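Side-chain contacts in lactococcal phage P2 ORF15 (Lactococcus phage p2, PDB 2WZP), which is the distal tail protein (Dit) of a lactococcal siphophage and probably forms the baseplate hub that joins the tail tube to the host-recognition apparatus: residues His36-Asp40 with Gly41-Lys45; Tyr124-Glu127 with Ile128-Val131; Asp211-Arg214 with Leu215-Trp218; Phe244-Asp247 with Ile248-Tyr252; Asn287-Val291 with Met292-Arg296. All blocks are in the same frame, centred on the assembly; numbering follows the deposited sequence.

Contact 1 (His36-Asp40 with Gly41-Lys45); sequences HTNLD and GTDDK
G41 closes a type II beta turn on N38, its N donating to N38 O at 2.9 Å. A type I turn from G41 to D44 follows at once, and these two successive turns reverse the chain between strand 32-36 and strand 46-48. Next comes D43, whose OD2 accepts from N38 ND2 at 2.7 Å, with the amide and carboxylate planes almost perpendicular (89°).

D44 folds its carboxylate back over the first turn: CG stands anti to the backbone N (chi1 -169°), which puts the carboxylate beside N38 N and H36. OD1 takes the backbone N of N38 at 3.0 Å, from above the carboxylate plane. OD2 offers its syn lone pair to H36 ND1 at 2.9 Å, and the N-H...O angle of 170° together with the near coplanarity of ring and carboxylate marks a well-aligned bond; it also accepts from a water that bonds D40 N. The imidazole is also held from its other nitrogen, since NE2 bonds E123 of strand 120-125; two flanking carboxylates would tend to favour its protonated form.

K45 N donates to T37 OG1 at 2.9 Å and K45 O accepts from T37 N at 3.0 Å, while the extended lysine chain leads off to a salt bridge with D113 of helix 100-115. T37 OG1 additionally meets a water at 2.7 Å, and that water donates to D43 O at 3.1 Å.

Contact 2 (Tyr124-Glu127 with Ile128-Val131); sequences YQTE and IFQV
Y124 N donates to V131 O at 2.8 Å, almost straight at 173°, and V131 N returns the bond to Y124 O, which makes this a hydrogen-bonded antiparallel pair. One step toward the turn, Q125 and Q130 form a non-hydrogen-bonded pair, and T126 N to F129 O (2.9 Å) is the last backbone bond before the chain reverses. Strands 120-125 and 130-140 are thus joined as a beta hairpin.

On the face that carries Y124 and V131, the F129 side chain swings back between its own backbone N and carbonyl carbon (chi1 52°). That torsion brings the ring edge over the Y124 face in a T-shaped pair, with centroids 4.8 Å apart and planes at 63°. T126 OG1 sits above the centre of the F129 ring and also receives a weak bond from F129 N at 3.4 Å. On the other face the Q125 and Q130 amides stack nearly parallel, with Q125 NE2 3.7 Å from Q130 CD; Q130 NE2 bonds E123.

Y124 OH bonds K142 of the second subunit, whose Y104 also packs on Y124 and T126. The chemistry implies a layered arrangement: F129 lies between T126 and Y124, while the Y124 hydroxyl is used at the subunit interface.

Contact 3 (Asp211-Arg214 with Leu215-Trp218); sequences DIDR and LSRW
R217 holds D211, six residues earlier in the chain, in an end-on two-nitrogen grip, and in doing so lays its guanidinium over the backbone of the intervening turn. NH1 reaches D211 OD1 and NH2 reaches D211 OD2, each at 3.2 Å. Both oxygens are approached on the syn side, and the carboxylate and guanidinium planes lie only 22° apart, a near-coplanar setting that suits a two-nitrogen grip. One face of the guanidinium rests on R214 CA, 3.5 Å from the plane. The bend of the R217 chain at chi3 (-48°) turns the group over that atom. D213 adds a longer ionic contact, OD1 to R217 NH1 at 3.5 Å, with its plane turned well away from the guanidinium; its OD2 pairs with K174.

The turn so spanned is a short 3-10 segment in the C-terminal Dit domain, just ahead of strand 218-220. Each N-H donates to the carbonyl three residues back, L215 N to I212 O at 3.2 Å and S216 N to D213 O at 2.9 Å. S216 OG also donates to D213 O, at 2.7 Å, in the carbonyl plane and on a lone pair, whereas the S216 N-H comes from above that plane. The D211 carbonyl is likewise shared: R214 N and R214 NE reach its oxygen from opposite faces. R214 NH2 is salt-bridged to E209, and NH1 bonds the backbone of a chain of another protein. Beside the turn, I212 CD1 packs on L215 CD1 at 3.9 Å.

Contact 4 (Phe244-Asp247 with Ile248-Tyr252); sequences FLDD and IGNEY
Backbone bonds between F244-D246 and G249-Y252 set the frame. Y252 N donates to F244 O at 3.1 Å and D246 N to N250 O at 2.9 Å, with L245 and E251 facing each other between them as a non-hydrogen-bonded antiparallel pair. G249 N returns to D246 O at 3.0 Å, from above the carbonyl plane.

Side-chain polar contacts centre on D246. Its CG lies between the backbone N and the carbonyl carbon (chi1 64°), which tucks the carboxylate inside the bend, where OD2 accepts N250 N at 2.8 Å and, weakly, I248 N. A water bridges D246 OD1 and N250 ND2. Y252 OH bonds E303 N and donates to a water that in turn donates to L245 O. The E251 carboxylate is salt-bridged to R243 and R296.

Apolar contacts lie on both faces. L245 CD2 packs on E251 CB at 3.8 Å. On the face that carries Y252, its ring leans back across the partner strand: the edge meets the peptide link of L245 and D246, with CE2 3.4 Å from L245 C, and CZ lies 3.5 Å from F244 CB.

A type I turn from D246 to G249, G249 at positive phi (75°), and the D246 N to N250 O bond beyond it together define a 3:5 beta hairpin with a type I turn and G1 bulge, here joining strands 240-246 and 251-257.

Contact 5 (Asn287-Val291 with Met292-Arg296); sequences NLFPV and MDFER
M292 N donates to F289 O at 3.0 Å, closing the short 3-10 segment 289-291; the nearly straight N-H...O angle of 166° supports the bond, although the donor stands above the carbonyl plane. One residue earlier, V291 N bonds L288 O at 3.0 Å. The entry to the segment is an Asx turn, in which N287 OD1 accepts F289 N at 3.1 Å. Beyond M292 the chain bends again in an inverse gamma turn centred on D293, with only a weak bond from F294 N to M292 O, and continues through residues of helical phi and psi to R296.

These turns follow strand 284-287 in the C-terminal Dit domain and carry the chain across to strand 251-257, where the backbones of D293 and V256 are hydrogen-bonded.

Among the side chains, F289 is met by both F294 and M292. F294 CE1 lies over one face of the F289 ring, 3.6 Å from F289 CE2 and displaced toward the rim. With centroids 5.1 Å apart and planes at 53°, the pair is oblique, neither a stack nor a T. M292 O lies over the centre of one face of the F294 ring, 3.3 Å from its plane. The M292 side chain starts out extended and then bends at chi3 (-36°), which brings CE against F289 CD1 at 3.8 Å. Y277 of strand 276-281 touches both F289 and M292, and F257 packs on M292. A chain of another protein receives N287 ND2 on its backbone and lays an apolar side chain on F289. A water bridges the carbonyl oxygens of P290 and M292.

From the N terminus, contact 1 closes the loop between strands 32-36 and 46-48 and contact 2 the hairpin of strands 120-125 and 130-140; all four strands belong to the seven-stranded sheet of the N-terminal domain. Contacts 3 to 5 follow in the Dit C-terminal domain. Contact 3 leads into strand 218-220, contact 4 turns strand 240-246 into 251-257, and contact 5 lies between strands 284-287 and 305-310. All run in series, with no nesting or crossing. Contact 4 links its neighbours: F244 CE1 lies 4.0 Å from W218 CZ3 of contact 3, and E251 OE1 meets R296 NH1 of contact 5 in a 2.8 Å salt bridge.

Contact 1 (His36-Asp40 with Gly41-Lys45)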
# COMPACT_ATOMS: atom_id res chain seq x y z
N HIS M 36 11.07 18.67 -34.26
CA HIS M 36 11.16 19.09 -35.66
C HIS M 36 10.38 18.09 -36.48
O HIS M 36 10.54 16.88 -36.28
CB HIS M 36 12.61 19.09 -36.15
CG HIS M 36 13.50 20.05 -35.44
ND1 HIS M 36 13.87 21.25 -36.02
CD2 HIS M 36 14.11 19.94 -34.24
CE1 HIS M 36 14.66 21.84 -35.14
NE2 HIS M 36 14.83 21.09 -34.05
N THR M 37 9.55 18.59 -37.41
CA THR M 37 8.77 17.72 -38.31
C THR M 37 9.61 17.29 -39.52
O THR M 37 9.30 16.29 -40.16
CB THR M 37 7.43 18.35 -38.72
OG1 THR M 37 7.68 19.59 -39.35
CG2 THR M 37 6.45 18.50 -37.53
N ASN M 38 10.70 18.04 -39.81
CA ASN M 38 11.60 17.72 -40.91
C ASN M 38 12.93 18.44 -40.79
O ASN M 38 13.21 19.37 -41.55
CB ASN M 38 10.92 18.00 -42.24
CG ASN M 38 11.65 17.46 -43.44
OD1 ASN M 38 12.64 16.70 -43.36
ND2 ASN M 38 11.21 17.90 -44.58
N LEU M 39 13.77 17.98 -39.86
CA LEU M 39 15.10 18.56 -39.63
C LEU M 39 15.85 18.75 -40.94
O LEU M 39 15.96 17.81 -41.73
CB LEU M 39 15.90 17.64 -38.71
CG LEU M 39 16.90 18.22 -37.69
CD1 LEU M 39 18.20 17.50 -37.77
CD2 LEU M 39 17.01 19.70 -37.71
N ASP M 40 16.31 19.97 -41.20
CA ASP M 40 17.08 20.28 -42.40
C ASP M 40 16.31 20.31 -43.75
O ASP M 40 16.92 20.49 -44.82
CB ASP M 40 18.43 19.52 -42.45
CG ASP M 40 19.52 19.96 -41.46
OD1 ASP M 40 19.34 21.00 -40.77
OD2 ASP M 40 20.59 19.32 -41.44
N GLY M 41 14.98 20.26 -43.66
CA GLY M 41 14.09 20.41 -44.80
C GLY M 41 13.49 21.80 -44.75
O GLY M 41 13.22 22.31 -43.66
N THR M 42 13.27 22.43 -45.93
CA THR M 42 12.68 23.77 -46.03
C THR M 42 11.27 23.90 -45.41
O THR M 42 10.87 25.01 -45.07
CB THR M 42 12.72 24.32 -47.48
OG1 THR M 42 11.93 23.49 -48.34
CG2 THR M 42 14.12 24.49 -48.02
N ASP M 43 10.55 22.78 -45.26
CA ASP M 43 9.19 22.74 -44.72
C ASP M 43 9.13 22.41 -43.21
O ASP M 43 8.04 22.18 -42.68
CB ASP M 43 8.33 21.75 -45.53
CG ASP M 43 8.85 20.31 -45.56
OD1 ASP M 43 8.01 19.37 -45.65
OD2 ASP M 43 10.08 20.13 -45.53
N ASP M 44 10.29 22.42 -42.54
CA ASP M 44 10.41 22.09 -41.11
C ASP M 44 9.52 22.96 -40.20
O ASP M 44 9.59 24.20 -40.25
CB ASP M 44 11.88 22.19 -40.67
CG ASP M 44 12.19 21.62 -39.30
OD1 ASP M 44 11.40 20.80 -38.80
OD2 ASP M 44 13.23 22.00 -38.72
N LYS M 45 8.67 22.30 -39.38
CA LYS M 45 7.84 22.96 -38.36
C LYS M 45 8.46 22.59 -37.01
O LYS M 45 8.71 21.42 -36.75
CB LYS M 45 6.36 22.57 -38.44
CG LYS M 45 5.48 23.34 -37.47
CD LYS M 45 3.99 23.13 -37.73
CE LYS M 45 3.13 23.76 -36.65
NZ LYS M 45 1.67 23.44 -36.82
O HOH W 1 6.50 19.63 -41.80
O HOH W 2 15.74 22.36 -39.50

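Contact 2 (Tyr124-Glu127 with Ile128-Val131)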
# COMPACT_ATOMS: atom_id res chain seq x y z
N TYR M 124 17.95 18.11 -28.44
CA TYR M 124 18.32 18.11 -27.03
C TYR M 124 19.55 19.01 -26.92
O TYR M 124 20.63 18.66 -27.41
CB TYR M 124 18.62 16.67 -26.58
CG TYR M 124 19.10 16.45 -25.16
CD1 TYR M 124 18.71 17.30 -24.13
CD2 TYR M 124 19.85 15.33 -24.82
CE1 TYR M 124 19.09 17.06 -22.80
CE2 TYR M 124 20.20 15.06 -23.50
CZ TYR M 124 19.83 15.93 -22.49
OH TYR M 124 20.17 15.64 -21.19
N GLN M 125 19.34 20.20 -26.35
CA GLN M 125 20.39 21.20 -26.23
C GLN M 125 20.68 21.62 -24.80
O GLN M 125 19.77 21.92 -24.04
CB GLN M 125 20.08 22.44 -27.09
CG GLN M 125 21.29 23.34 -27.21
CD GLN M 125 21.03 24.65 -27.86
OE1 GLN M 125 19.92 25.19 -27.83
NE2 GLN M 125 22.08 25.19 -28.44
N THR M 126 21.99 21.63 -24.46
CA THR M 126 22.55 22.07 -23.17
C THR M 126 23.71 23.02 -23.47
O THR M 126 23.91 23.40 -24.62
CB THR M 126 22.92 20.88 -22.26
OG1 THR M 126 23.97 20.13 -22.86
CG2 THR M 126 21.73 19.99 -21.95
N GLU M 127 24.46 23.43 -22.44
CA GLU M 127 25.61 24.33 -22.61
C GLU M 127 26.79 23.58 -23.25
O GLU M 127 27.68 24.21 -23.82
CB GLU M 127 26.03 24.92 -21.25
CG GLU M 127 24.94 25.72 -20.56
CD GLU M 127 25.24 26.12 -19.13
OE1 GLU M 127 26.06 27.04 -18.93
OE2 GLU M 127 24.68 25.48 -18.20
N ILE M 128 26.78 22.23 -23.17
CA ILE M 128 27.84 21.36 -23.69
C ILE M 128 27.52 20.61 -24.99
O ILE M 128 28.44 20.16 -25.65
CB ILE M 128 28.50 20.48 -22.59
CG1 ILE M 128 27.52 19.46 -21.99
CG2 ILE M 128 29.12 21.36 -21.52
CD1 ILE M 128 28.20 18.17 -21.56
N PHE M 129 26.24 20.47 -25.35
CA PHE M 129 25.89 19.80 -26.60
C PHE M 129 24.62 20.33 -27.23
O PHE M 129 23.83 21.01 -26.56
CB PHE M 129 25.78 18.28 -26.42
CG PHE M 129 24.90 17.79 -25.29
CD1 PHE M 129 23.51 17.91 -25.36
CD2 PHE M 129 25.45 17.15 -24.19
CE1 PHE M 129 22.70 17.43 -24.34
CE2 PHE M 129 24.64 16.68 -23.16
CZ PHE M 129 23.27 16.82 -23.25
N GLN M 130 24.41 19.98 -28.52
CA GLN M 130 23.20 20.21 -29.31
C GLN M 130 23.05 18.97 -30.20
O GLN M 130 23.64 18.89 -31.27
CB GLN M 130 23.30 21.48 -30.12
CG GLN M 130 21.99 21.87 -30.77
CD GLN M 130 22.11 23.14 -31.55
OE1 GLN M 130 23.21 23.60 -31.91
NE2 GLN M 130 20.98 23.75 -31.81
N VAL M 131 22.32 17.97 -29.69
CA VAL M 131 22.14 16.66 -30.33
C VAL M 131 20.68 16.36 -30.73
O VAL M 131 19.77 17.09 -30.34
CB VAL M 131 22.79 15.51 -29.54
CG1 VAL M 131 24.29 15.79 -29.29
CG2 VAL M 131 22.05 15.28 -28.24

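Contact 3 (Asp211-Arg214 with Leu215-Trp218)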
# COMPACT_ATOMS: atom_id res chain seq x y z
N ASP M 211 51.26 14.33 -49.82
CA ASP M 211 49.96 13.74 -49.55
C ASP M 211 48.80 14.71 -49.92
O ASP M 211 47.94 14.98 -49.09
CB ASP M 211 49.89 13.22 -48.11
CG ASP M 211 48.73 12.29 -47.76
OD1 ASP M 211 48.20 11.62 -48.68
OD2 ASP M 211 48.43 12.16 -46.54
N ILE M 212 48.79 15.23 -51.19
CA ILE M 212 47.73 16.13 -51.70
C ILE M 212 46.38 15.37 -51.67
O ILE M 212 45.29 15.96 -51.55
CB ILE M 212 48.10 16.67 -53.10
CG1 ILE M 212 47.18 17.83 -53.56
CG2 ILE M 212 48.17 15.58 -54.17
CD1 ILE M 212 47.35 19.13 -52.87
N ASP M 213 46.49 14.06 -51.73
CA ASP M 213 45.44 13.09 -51.74
C ASP M 213 44.60 13.15 -50.49
O ASP M 213 43.40 12.90 -50.56
CB ASP M 213 46.05 11.72 -51.90
CG ASP M 213 45.18 10.82 -52.70
OD1 ASP M 213 44.69 9.80 -52.13
OD2 ASP M 213 44.94 11.14 -53.89
N ARG M 214 45.19 13.55 -49.37
CA ARG M 214 44.46 13.68 -48.11
C ARG M 214 43.21 14.56 -48.24
O ARG M 214 42.28 14.41 -47.46
CB ARG M 214 45.40 14.17 -46.99
CG ARG M 214 45.46 15.67 -46.84
CD ARG M 214 46.69 16.16 -46.13
NE ARG M 214 47.42 17.04 -47.02
CZ ARG M 214 47.56 18.33 -46.81
NH1 ARG M 214 47.06 18.89 -45.72
NH2 ARG M 214 48.20 19.08 -47.68
N LEU M 215 43.18 15.48 -49.22
CA LEU M 215 42.07 16.42 -49.47
C LEU M 215 40.84 15.75 -50.13
O LEU M 215 39.76 16.35 -50.20
CB LEU M 215 42.57 17.65 -50.29
CG LEU M 215 43.77 18.44 -49.73
CD1 LEU M 215 44.18 19.52 -50.69
CD2 LEU M 215 43.45 19.10 -48.41
N SER M 216 41.02 14.51 -50.61
CA SER M 216 39.97 13.71 -51.26
C SER M 216 39.51 12.58 -50.32
O SER M 216 38.70 11.76 -50.71
CB SER M 216 40.50 13.10 -52.55
OG SER M 216 41.46 12.09 -52.27
N ARG M 217 40.05 12.53 -49.11
CA ARG M 217 39.82 11.46 -48.16
C ARG M 217 39.12 11.87 -46.90
O ARG M 217 39.29 12.98 -46.41
CB ARG M 217 41.14 10.83 -47.76
CG ARG M 217 41.86 10.09 -48.88
CD ARG M 217 42.84 9.11 -48.31
NE ARG M 217 43.66 9.74 -47.29
CZ ARG M 217 44.90 10.17 -47.52
NH1 ARG M 217 45.45 10.01 -48.71
NH2 ARG M 217 45.59 10.75 -46.55
N TRP M 218 38.39 10.91 -46.35
CA TRP M 218 37.70 11.02 -45.08
C TRP M 218 38.56 10.27 -44.08
O TRP M 218 38.83 9.09 -44.26
CB TRP M 218 36.32 10.36 -45.17
CG TRP M 218 35.46 10.46 -43.95
CD1 TRP M 218 35.71 11.18 -42.81
CD2 TRP M 218 34.18 9.83 -43.75
NE1 TRP M 218 34.68 11.00 -41.91
CE2 TRP M 218 33.74 10.18 -42.46
CE3 TRP M 218 33.38 8.98 -44.54
CZ2 TRP M 218 32.53 9.70 -41.94
CZ3 TRP M 218 32.17 8.53 -44.03
CH2 TRP M 218 31.76 8.88 -42.74

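Contact 4 (Phe244-Asp247 with Ile248-Tyr252)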
# COMPACT_ATOMS: atom_id res chain seq x y z
N PHE M 244 36.41 2.00 -48.42
CA PHE M 244 36.73 2.19 -47.02
C PHE M 244 37.85 1.27 -46.66
O PHE M 244 37.80 0.08 -46.98
CB PHE M 244 35.50 1.92 -46.14
CG PHE M 244 34.44 2.99 -46.26
CD1 PHE M 244 34.41 4.06 -45.37
CD2 PHE M 244 33.47 2.93 -47.26
CE1 PHE M 244 33.45 5.07 -45.51
CE2 PHE M 244 32.53 3.95 -47.41
CZ PHE M 244 32.52 5.01 -46.53
N LEU M 245 38.84 1.82 -45.97
CA LEU M 245 40.04 1.12 -45.52
C LEU M 245 40.12 1.14 -44.00
O LEU M 245 39.83 2.17 -43.39
CB LEU M 245 41.29 1.81 -46.11
CG LEU M 245 41.30 2.26 -47.58
CD1 LEU M 245 42.55 3.00 -47.86
CD2 LEU M 245 41.26 1.08 -48.55
N ASP M 246 40.55 0.03 -43.40
CA ASP M 246 40.73 -0.08 -41.95
C ASP M 246 42.02 0.63 -41.49
O ASP M 246 42.74 1.20 -42.32
CB ASP M 246 40.69 -1.55 -41.49
CG ASP M 246 41.79 -2.47 -42.01
OD1 ASP M 246 41.69 -3.70 -41.81
OD2 ASP M 246 42.79 -1.95 -42.58
N ASP M 247 42.30 0.62 -40.17
CA ASP M 247 43.47 1.27 -39.59
C ASP M 247 44.82 0.82 -40.15
O ASP M 247 45.75 1.63 -40.19
CB ASP M 247 43.44 1.29 -38.06
CG ASP M 247 43.19 -0.05 -37.38
OD1 ASP M 247 42.67 -0.05 -36.25
OD2 ASP M 247 43.45 -1.10 -38.02
N ILE M 248 44.91 -0.42 -40.68
CA ILE M 248 46.12 -0.96 -41.31
C ILE M 248 46.16 -0.80 -42.84
O ILE M 248 47.02 -1.40 -43.51
CB ILE M 248 46.49 -2.38 -40.80
CG1 ILE M 248 45.49 -3.45 -41.28
CG2 ILE M 248 46.63 -2.38 -39.28
CD1 ILE M 248 45.83 -4.92 -40.92
N GLY M 249 45.23 0.01 -43.37
CA GLY M 249 45.10 0.37 -44.78
C GLY M 249 44.52 -0.66 -45.74
O GLY M 249 44.71 -0.55 -46.95
N ASN M 250 43.81 -1.65 -45.22
CA ASN M 250 43.20 -2.69 -46.04
C ASN M 250 41.72 -2.41 -46.33
O ASN M 250 40.98 -2.03 -45.42
CB ASN M 250 43.35 -4.05 -45.35
CG ASN M 250 44.75 -4.59 -45.40
OD1 ASN M 250 45.43 -4.56 -46.44
ND2 ASN M 250 45.21 -5.12 -44.30
N GLU M 251 41.27 -2.60 -47.58
CA GLU M 251 39.87 -2.35 -47.92
C GLU M 251 38.97 -3.42 -47.31
O GLU M 251 39.27 -4.61 -47.42
CB GLU M 251 39.70 -2.26 -49.43
CG GLU M 251 38.28 -2.00 -49.88
CD GLU M 251 38.10 -2.13 -51.37
OE1 GLU M 251 38.97 -1.62 -52.12
OE2 GLU M 251 37.09 -2.72 -51.80
N TYR M 252 37.89 -2.98 -46.65
CA TYR M 252 36.95 -3.90 -46.00
C TYR M 252 35.51 -3.78 -46.54
O TYR M 252 34.70 -4.66 -46.27
CB TYR M 252 37.00 -3.75 -44.45
CG TYR M 252 36.52 -2.40 -43.96
CD1 TYR M 252 35.18 -2.18 -43.66
CD2 TYR M 252 37.40 -1.33 -43.83
CE1 TYR M 252 34.73 -0.92 -43.24
CE2 TYR M 252 36.97 -0.08 -43.40
CZ TYR M 252 35.62 0.12 -43.11
OH TYR M 252 35.17 1.36 -42.72
O HOH W 3 37.07 3.20 -42.59
O HOH W 4 42.99 -6.33 -42.64

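Contact 5 (Asn287-Val291 with Met292-Arg296)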
# COMPACT_ATOMS: atom_id res chain seq x y z
N ASN M 287 17.65 4.31 -60.45
CA ASN M 287 18.11 3.44 -59.38
C ASN M 287 19.36 2.69 -59.84
O ASN M 287 19.34 1.91 -60.81
CB ASN M 287 17.03 2.49 -58.89
CG ASN M 287 17.42 1.59 -57.72
OD1 ASN M 287 18.39 1.81 -56.99
ND2 ASN M 287 16.64 0.55 -57.50
N LEU M 288 20.48 2.97 -59.17
CA LEU M 288 21.78 2.40 -59.50
C LEU M 288 22.12 1.18 -58.72
O LEU M 288 23.14 0.56 -59.01
CB LEU M 288 22.88 3.44 -59.36
CG LEU M 288 22.88 4.60 -60.36
CD1 LEU M 288 24.20 5.29 -60.32
CD2 LEU M 288 22.48 4.15 -61.76
N PHE M 289 21.25 0.79 -57.77
CA PHE M 289 21.46 -0.40 -56.96
C PHE M 289 21.73 -1.65 -57.81
O PHE M 289 22.74 -2.31 -57.56
CB PHE M 289 20.32 -0.63 -55.96
CG PHE M 289 20.49 -1.90 -55.14
CD1 PHE M 289 21.15 -1.88 -53.92
CD2 PHE M 289 19.98 -3.11 -55.60
CE1 PHE M 289 21.31 -3.06 -53.18
CE2 PHE M 289 20.17 -4.29 -54.87
CZ PHE M 289 20.82 -4.25 -53.65
N PRO M 290 20.91 -1.97 -58.86
CA PRO M 290 21.18 -3.18 -59.67
C PRO M 290 22.57 -3.23 -60.32
O PRO M 290 23.02 -4.26 -60.82
CB PRO M 290 20.11 -3.10 -60.77
CG PRO M 290 19.00 -2.40 -60.13
CD PRO M 290 19.64 -1.34 -59.30
N VAL M 291 23.25 -2.10 -60.29
CA VAL M 291 24.50 -1.92 -60.98
C VAL M 291 25.72 -1.73 -60.08
O VAL M 291 26.85 -1.51 -60.55
CB VAL M 291 24.20 -0.89 -62.09
CG1 VAL M 291 24.94 0.44 -61.93
CG2 VAL M 291 24.30 -1.50 -63.48
N MET M 292 25.50 -1.96 -58.78
CA MET M 292 26.51 -1.91 -57.74
C MET M 292 27.32 -3.19 -57.69
O MET M 292 26.80 -4.26 -58.02
CB MET M 292 25.84 -1.73 -56.37
CG MET M 292 26.83 -1.33 -55.30
SD MET M 292 26.12 -1.01 -53.68
CE MET M 292 24.60 -0.26 -54.11
N ASP M 293 28.60 -3.09 -57.25
CA ASP M 293 29.48 -4.22 -57.05
C ASP M 293 29.14 -4.80 -55.68
O ASP M 293 29.75 -4.45 -54.67
CB ASP M 293 30.96 -3.81 -57.15
CG ASP M 293 31.97 -4.96 -57.19
OD1 ASP M 293 33.15 -4.71 -57.48
OD2 ASP M 293 31.58 -6.11 -56.92
N PHE M 294 28.14 -5.68 -55.66
CA PHE M 294 27.63 -6.34 -54.46
C PHE M 294 28.72 -7.06 -53.67
O PHE M 294 28.73 -6.95 -52.44
CB PHE M 294 26.46 -7.29 -54.84
CG PHE M 294 25.36 -6.63 -55.66
CD1 PHE M 294 24.58 -5.61 -55.12
CD2 PHE M 294 25.12 -7.02 -56.97
CE1 PHE M 294 23.56 -5.00 -55.89
CE2 PHE M 294 24.13 -6.40 -57.74
CZ PHE M 294 23.34 -5.40 -57.18
N GLU M 295 29.67 -7.73 -54.35
CA GLU M 295 30.77 -8.41 -53.68
C GLU M 295 31.67 -7.45 -52.88
O GLU M 295 32.19 -7.83 -51.84
CB GLU M 295 31.60 -9.22 -54.67
CG GLU M 295 32.77 -9.92 -54.00
CD GLU M 295 33.54 -10.92 -54.82
OE1 GLU M 295 34.49 -11.52 -54.27
OE2 GLU M 295 33.17 -11.13 -56.00
N ARG M 296 31.88 -6.24 -53.38
CA ARG M 296 32.71 -5.26 -52.69
C ARG M 296 31.98 -4.59 -51.55
O ARG M 296 32.63 -4.09 -50.63
CB ARG M 296 33.17 -4.19 -53.68
CG ARG M 296 34.48 -4.50 -54.30
CD ARG M 296 34.89 -3.33 -55.11
NE ARG M 296 35.93 -2.55 -54.45
CZ ARG M 296 36.68 -1.66 -55.10
NH1 ARG M 296 37.62 -1.00 -54.45
NH2 ARG M 296 36.48 -1.44 -56.39
O HOH W 5 26.04 -5.45 -60.30